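Local coordinates for PbSGBP-B lipoprotein (Prevotella bryantii B14, PDB 6D2Y) that probably binds polysaccharide at the cell surface as a lipoprotein encoded in a polysaccharide utilization locus, and carries a bound magnesium ion, at residues A58-K72 against I91-I104. Numbering follows the deposited sequence.
Sequences ASLQSTICLVGDNLK and ITDHTLIVSVPNEI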
loop_
_atom_site.group_PDB
_atom_site.type_symbol
_atom_site.label_atom_id
_atom_site.label_comp_id
_atom_site.label_asym_id
_atom_site.label_seq_id
_atom_site.Cartn_x
_atom_site.Cartn_y
_atom_site.Cartn_z
ATOM N N ALA A 58 -17.478 24.390 -1.077
ATOM C CA ALA A 58 -16.543 24.644 0.011
ATOM C C ALA A 58 -16.228 23.334 0.715
ATOM O O ALA A 58 -17.094 22.461 0.824
ATOM C CB ALA A 58 -17.110 25.658 1.015
ATOM N N SER A 59 -14.993 23.207 1.190
ATOM C CA SER A 59 -14.574 22.003 1.882
ATOM C C SER A 59 -15.145 21.983 3.296
ATOM O O SER A 59 -15.732 22.957 3.775
ATOM C CB SER A 59 -13.051 21.925 1.941
ATOM O OG SER A 59 -12.476 22.243 0.688
ATOM N N LEU A 60 -14.962 20.851 3.970
ATOM C CA LEU A 60 -15.329 20.761 5.374
ATOM C C LEU A 60 -14.482 21.721 6.198
ATOM O O LEU A 60 -13.304 21.942 5.906
ATOM C CB LEU A 60 -15.152 19.329 5.878
ATOM C CG LEU A 60 -15.886 18.229 5.111
ATOM C CD1 LEU A 60 -15.310 16.866 5.458
ATOM C CD2 LEU A 60 -17.383 18.275 5.401
ATOM N N GLN A 61 -15.098 22.305 7.225
ATOM C CA GLN A 61 -14.510 23.287 8.132
ATOM C C GLN A 61 -14.176 24.605 7.443
ATOM O O GLN A 61 -13.585 25.483 8.081
ATOM C CB GLN A 61 -13.245 22.764 8.829
ATOM C CG GLN A 61 -13.514 21.980 10.099
ATOM C CD GLN A 61 -12.404 20.998 10.417
ATOM O OE1 GLN A 61 -11.747 20.476 9.516
ATOM N NE2 GLN A 61 -12.189 20.741 11.703
ATOM N N SER A 62 -14.526 24.775 6.171
ATOM C CA SER A 62 -14.278 26.041 5.499
ATOM C C SER A 62 -15.233 27.106 6.018
ATOM O O SER A 62 -16.427 26.856 6.205
ATOM C CB SER A 62 -14.438 25.888 3.988
ATOM O OG SER A 62 -13.532 24.927 3.474
ATOM N N THR A 63 -14.699 28.297 6.259
ATOM C CA THR A 63 -15.498 29.424 6.721
ATOM C C THR A 63 -15.909 30.261 5.516
ATOM O O THR A 63 -15.052 30.781 4.793
ATOM C CB THR A 63 -14.717 30.264 7.731
ATOM O OG1 THR A 63 -14.195 29.413 8.759
ATOM C CG2 THR A 63 -15.620 31.306 8.366
ATOM N N ILE A 64 -17.218 30.380 5.294
ATOM C CA ILE A 64 -17.766 31.106 4.158
ATOM C C ILE A 64 -18.624 32.253 4.676
ATOM O O ILE A 64 -19.024 32.288 5.842
ATOM C CB ILE A 64 -18.585 30.191 3.227
ATOM C CG1 ILE A 64 -19.803 29.632 3.968
ATOM C CG2 ILE A 64 -17.720 29.064 2.690
ATOM C CD1 ILE A 64 -20.676 28.737 3.117
ATOM N N CYS A 65 -18.907 33.203 3.785
ATOM C CA CYS A 65 -19.702 34.378 4.124
ATOM C C CYS A 65 -20.853 34.506 3.141
ATOM O O CYS A 65 -20.632 34.627 1.931
ATOM C CB CYS A 65 -18.851 35.649 4.115
ATOM S SG CYS A 65 -19.801 37.144 4.466
ATOM N N LEU A 66 -22.077 34.490 3.662
ATOM C CA LEU A 66 -23.267 34.654 2.841
ATOM C C LEU A 66 -23.507 36.129 2.557
ATOM O O LEU A 66 -23.290 36.987 3.417
ATOM C CB LEU A 66 -24.487 34.054 3.541
ATOM C CG LEU A 66 -24.757 32.546 3.460
ATOM C CD1 LEU A 66 -23.535 31.705 3.779
ATOM C CD2 LEU A 66 -25.886 32.183 4.402
ATOM N N VAL A 67 -23.956 36.426 1.341
ATOM C CA VAL A 67 -24.244 37.795 0.929
ATOM C C VAL A 67 -25.688 37.817 0.439
ATOM O O VAL A 67 -25.976 37.429 -0.698
ATOM C CB VAL A 67 -23.276 38.304 -0.145
ATOM C CG1 VAL A 67 -23.737 39.649 -0.685
ATOM C CG2 VAL A 67 -21.874 38.420 0.435
ATOM N N GLY A 68 -26.596 38.256 1.304
ATOM C CA GLY A 68 -28.007 38.344 0.988
ATOM C C GLY A 68 -28.669 39.399 1.847
ATOM O O GLY A 68 -27.974 40.260 2.389
ATOM N N ASP A 69 -29.996 39.375 1.963
ATOM C CA ASP A 69 -30.718 40.311 2.816
ATOM C C ASP A 69 -31.634 39.548 3.766
ATOM O O ASP A 69 -31.982 38.387 3.529
ATOM C CB ASP A 69 -31.554 41.332 2.007
ATOM C CG ASP A 69 -30.707 42.210 1.080
ATOM O OD1 ASP A 69 -31.263 43.183 0.531
ATOM O OD2 ASP A 69 -29.505 41.942 0.880
ATOM N N ASN A 70 -32.022 40.227 4.851
ATOM C CA ASN A 70 -32.824 39.634 5.929
ATOM C C ASN A 70 -32.187 38.353 6.454
ATOM O O ASN A 70 -32.872 37.392 6.807
ATOM C CB ASN A 70 -34.265 39.381 5.483
ATOM C CG ASN A 70 -34.995 40.655 5.128
ATOM O OD1 ASN A 70 -34.597 41.744 5.536
ATOM N ND2 ASN A 70 -36.082 40.526 4.376
ATOM N N LEU A 71 -30.855 38.356 6.530
ATOM C CA LEU A 71 -30.128 37.165 6.949
ATOM C C LEU A 71 -30.289 36.872 8.434
ATOM O O LEU A 71 -29.979 35.759 8.870
ATOM C CB LEU A 71 -28.646 37.309 6.596
ATOM C CG LEU A 71 -28.313 37.240 5.105
ATOM C CD1 LEU A 71 -26.814 37.103 4.893
ATOM C CD2 LEU A 71 -29.057 36.092 4.440
ATOM N N LYS A 72 -30.766 37.830 9.224
ATOM C CA LYS A 72 -30.982 37.561 10.639
ATOM C C LYS A 72 -32.328 36.904 10.917
ATOM O O LYS A 72 -32.645 36.645 12.083
ATOM C CB LYS A 72 -30.825 38.853 11.442
ATOM C CG LYS A 72 -29.375 39.314 11.523
ATOM C CD LYS A 72 -29.248 40.805 11.792
ATOM C CE LYS A 72 -29.460 41.128 13.260
ATOM N NZ LYS A 72 -30.880 41.457 13.560
ATOM N N ILE A 91 -23.518 37.884 12.415
ATOM C CA ILE A 91 -24.639 37.767 11.484
ATOM C C ILE A 91 -25.296 39.143 11.403
ATOM O O ILE A 91 -26.158 39.488 12.220
ATOM C CB ILE A 91 -25.650 36.696 11.902
ATOM C CG1 ILE A 91 -24.965 35.337 12.054
ATOM C CG2 ILE A 91 -26.773 36.609 10.878
ATOM C CD1 ILE A 91 -25.878 34.249 12.568
ATOM N N THR A 92 -24.889 39.939 10.419
ATOM C CA THR A 92 -25.635 41.141 10.086
ATOM C C THR A 92 -26.833 40.760 9.221
ATOM O O THR A 92 -27.017 39.600 8.842
ATOM C CB THR A 92 -24.744 42.156 9.372
ATOM O OG1 THR A 92 -24.549 41.751 8.009
ATOM C CG2 THR A 92 -23.393 42.265 10.066
ATOM N N ASP A 93 -27.669 41.742 8.899
ATOM C CA ASP A 93 -28.821 41.443 8.061
ATOM C C ASP A 93 -28.462 41.347 6.584
ATOM O O ASP A 93 -29.326 40.998 5.771
ATOM C CB ASP A 93 -29.919 42.489 8.270
ATOM C CG ASP A 93 -31.311 41.888 8.189
ATOM O OD1 ASP A 93 -31.573 40.891 8.903
ATOM O OD2 ASP A 93 -32.141 42.411 7.420
ATOM N N HIS A 94 -27.209 41.625 6.219
ATOM C CA HIS A 94 -26.749 41.467 4.852
ATOM C C HIS A 94 -25.564 40.525 4.705
ATOM O O HIS A 94 -25.226 40.159 3.573
ATOM C CB HIS A 94 -26.384 42.830 4.244
ATOM C CG HIS A 94 -27.518 43.804 4.228
ATOM N ND1 HIS A 94 -28.745 43.501 3.678
ATOM C CD2 HIS A 94 -27.618 45.073 4.693
ATOM C CE1 HIS A 94 -29.552 44.539 3.807
ATOM N NE2 HIS A 94 -28.892 45.507 4.417
ATOM N N THR A 95 -24.918 40.131 5.803
ATOM C CA THR A 95 -23.819 39.177 5.768
ATOM C C THR A 95 -23.972 38.187 6.911
ATOM O O THR A 95 -24.270 38.574 8.044
ATOM C CB THR A 95 -22.451 39.864 5.878
ATOM O OG1 THR A 95 -22.358 40.543 7.136
ATOM C CG2 THR A 95 -22.241 40.856 4.743
ATOM N N LEU A 96 -23.762 36.911 6.602
ATOM C CA LEU A 96 -23.719 35.850 7.599
ATOM C C LEU A 96 -22.475 35.016 7.338
ATOM O O LEU A 96 -22.273 34.534 6.217
ATOM C CB LEU A 96 -24.980 34.975 7.551
ATOM C CG LEU A 96 -25.180 33.893 8.621
ATOM C CD1 LEU A 96 -26.656 33.582 8.773
ATOM C CD2 LEU A 96 -24.423 32.612 8.308
ATOM N N ILE A 97 -21.650 34.846 8.368
ATOM C CA ILE A 97 -20.412 34.083 8.278
ATOM C C ILE A 97 -20.589 32.810 9.094
ATOM O O ILE A 97 -20.829 32.866 10.306
ATOM C CB ILE A 97 -19.204 34.904 8.757
ATOM C CG1 ILE A 97 -19.007 36.122 7.855
ATOM C CG2 ILE A 97 -17.943 34.047 8.778
ATOM C CD1 ILE A 97 -17.908 37.058 8.317
ATOM N N VAL A 98 -20.496 31.663 8.422
ATOM C CA VAL A 98 -20.674 30.356 9.039
ATOM C C VAL A 98 -19.638 29.403 8.457
ATOM O O VAL A 98 -19.213 29.542 7.306
ATOM C CB VAL A 98 -22.112 29.821 8.827
ATOM C CG1 VAL A 98 -22.394 29.584 7.346
ATOM C CG2 VAL A 98 -22.357 28.552 9.635
ATOM N N SER A 99 -19.218 28.439 9.266
ATOM C CA SER A 99 -18.264 27.427 8.836
ATOM C C SER A 99 -18.990 26.123 8.529
ATOM O O SER A 99 -19.904 25.721 9.258
ATOM C CB SER A 99 -17.188 27.193 9.899
ATOM O OG SER A 99 -16.836 28.409 10.536
ATOM N N VAL A 100 -18.582 25.473 7.447
ATOM C CA VAL A 100 -19.185 24.194 7.054
ATOM C C VAL A 100 -18.861 23.146 8.114
ATOM O O VAL A 100 -17.704 23.063 8.562
ATOM C CB VAL A 100 -18.670 23.765 5.680
ATOM C CG1 VAL A 100 -19.433 22.552 5.170
ATOM C CG2 VAL A 100 -18.781 24.916 4.687
ATOM N N PRO A 101 -19.833 22.347 8.556
ATOM C CA PRO A 101 -19.543 21.315 9.557
ATOM C C PRO A 101 -18.482 20.339 9.069
ATOM O O PRO A 101 -18.244 20.178 7.870
ATOM C CB PRO A 101 -20.896 20.617 9.749
ATOM C CG PRO A 101 -21.901 21.645 9.367
ATOM C CD PRO A 101 -21.273 22.432 8.252
ATOM N N ASN A 102 -17.837 19.676 10.032
ATOM C CA ASN A 102 -16.719 18.795 9.714
ATOM C C ASN A 102 -17.173 17.407 9.283
ATOM O O ASN A 102 -16.443 16.720 8.559
ATOM C CB ASN A 102 -15.781 18.679 10.919
ATOM C CG ASN A 102 -14.370 18.253 10.530
ATOM O OD1 ASN A 102 -13.452 18.260 11.352
ATOM N ND2 ASN A 102 -14.191 17.895 9.263
ATOM N N GLU A 103 -18.358 16.977 9.704
ATOM C CA GLU A 103 -18.775 15.599 9.483
ATOM C C GLU A 103 -19.203 15.369 8.039
ATOM O O GLU A 103 -19.787 16.247 7.397
ATOM C CB GLU A 103 -19.914 15.232 10.432
ATOM C CG GLU A 103 -19.482 15.113 11.881
ATOM C CD GLU A 103 -18.302 14.176 12.056
ATOM O OE1 GLU A 103 -18.313 13.082 11.452
ATOM O OE2 GLU A 103 -17.363 14.537 12.795
ATOM N N ILE A 104 -18.903 14.180 7.536
ATOM C CA ILE A 104 -19.326 13.788 6.187
ATOM C C ILE A 104 -20.841 13.597 6.177
ATOM O O ILE A 104 -21.381 12.919 7.067
ATOM C CB ILE A 104 -18.608 12.505 5.759
ATOM C CG1 ILE A 104 -17.204 12.821 5.240
ATOM C CG2 ILE A 104 -19.413 11.759 4.700
ATOM C CD1 ILE A 104 -16.179 11.769 5.588
#
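Strands 63-69 and 95-99 pair antiparallel in the three-stranded sheet of the N-terminal beta-sandwich domain, far from the magnesium site. I64 and V98 form a hydrogen-bonded pair, each N donating to the other's O at 3.0 Å; L66 and L96 form the next. Inward, the L66 and L96 side chains run alongside each other in the same direction, their CB atoms 4.1 Å apart, and CD1 of L71 touches CB of L96 at 3.9 Å; I74 and I77 pack on L96, and F126 on I64. On the other face, chi1 of 178° swings the C65 sulfur away from its own backbone N, and SG meets I97 CG1 at 3.6 Å, while T63 OG1 and S99 OG share a weak hydrogen bond. Beyond 95-99, V100 N donates to S62 O (2.8 Å), beside the type II turn S59-S62. At the opposite end the L71 N-H is nearly linear with D93 O (178° at the hydrogen) but comes from above the carbonyl plane, and K72 N reaches D93 OD1 at 3.2 Å. D93 thus holds the start of the 3-10 segment at 71-72 through backbone and side chain; between the ends, main-chain bonds pair the strands over an apolar inner face.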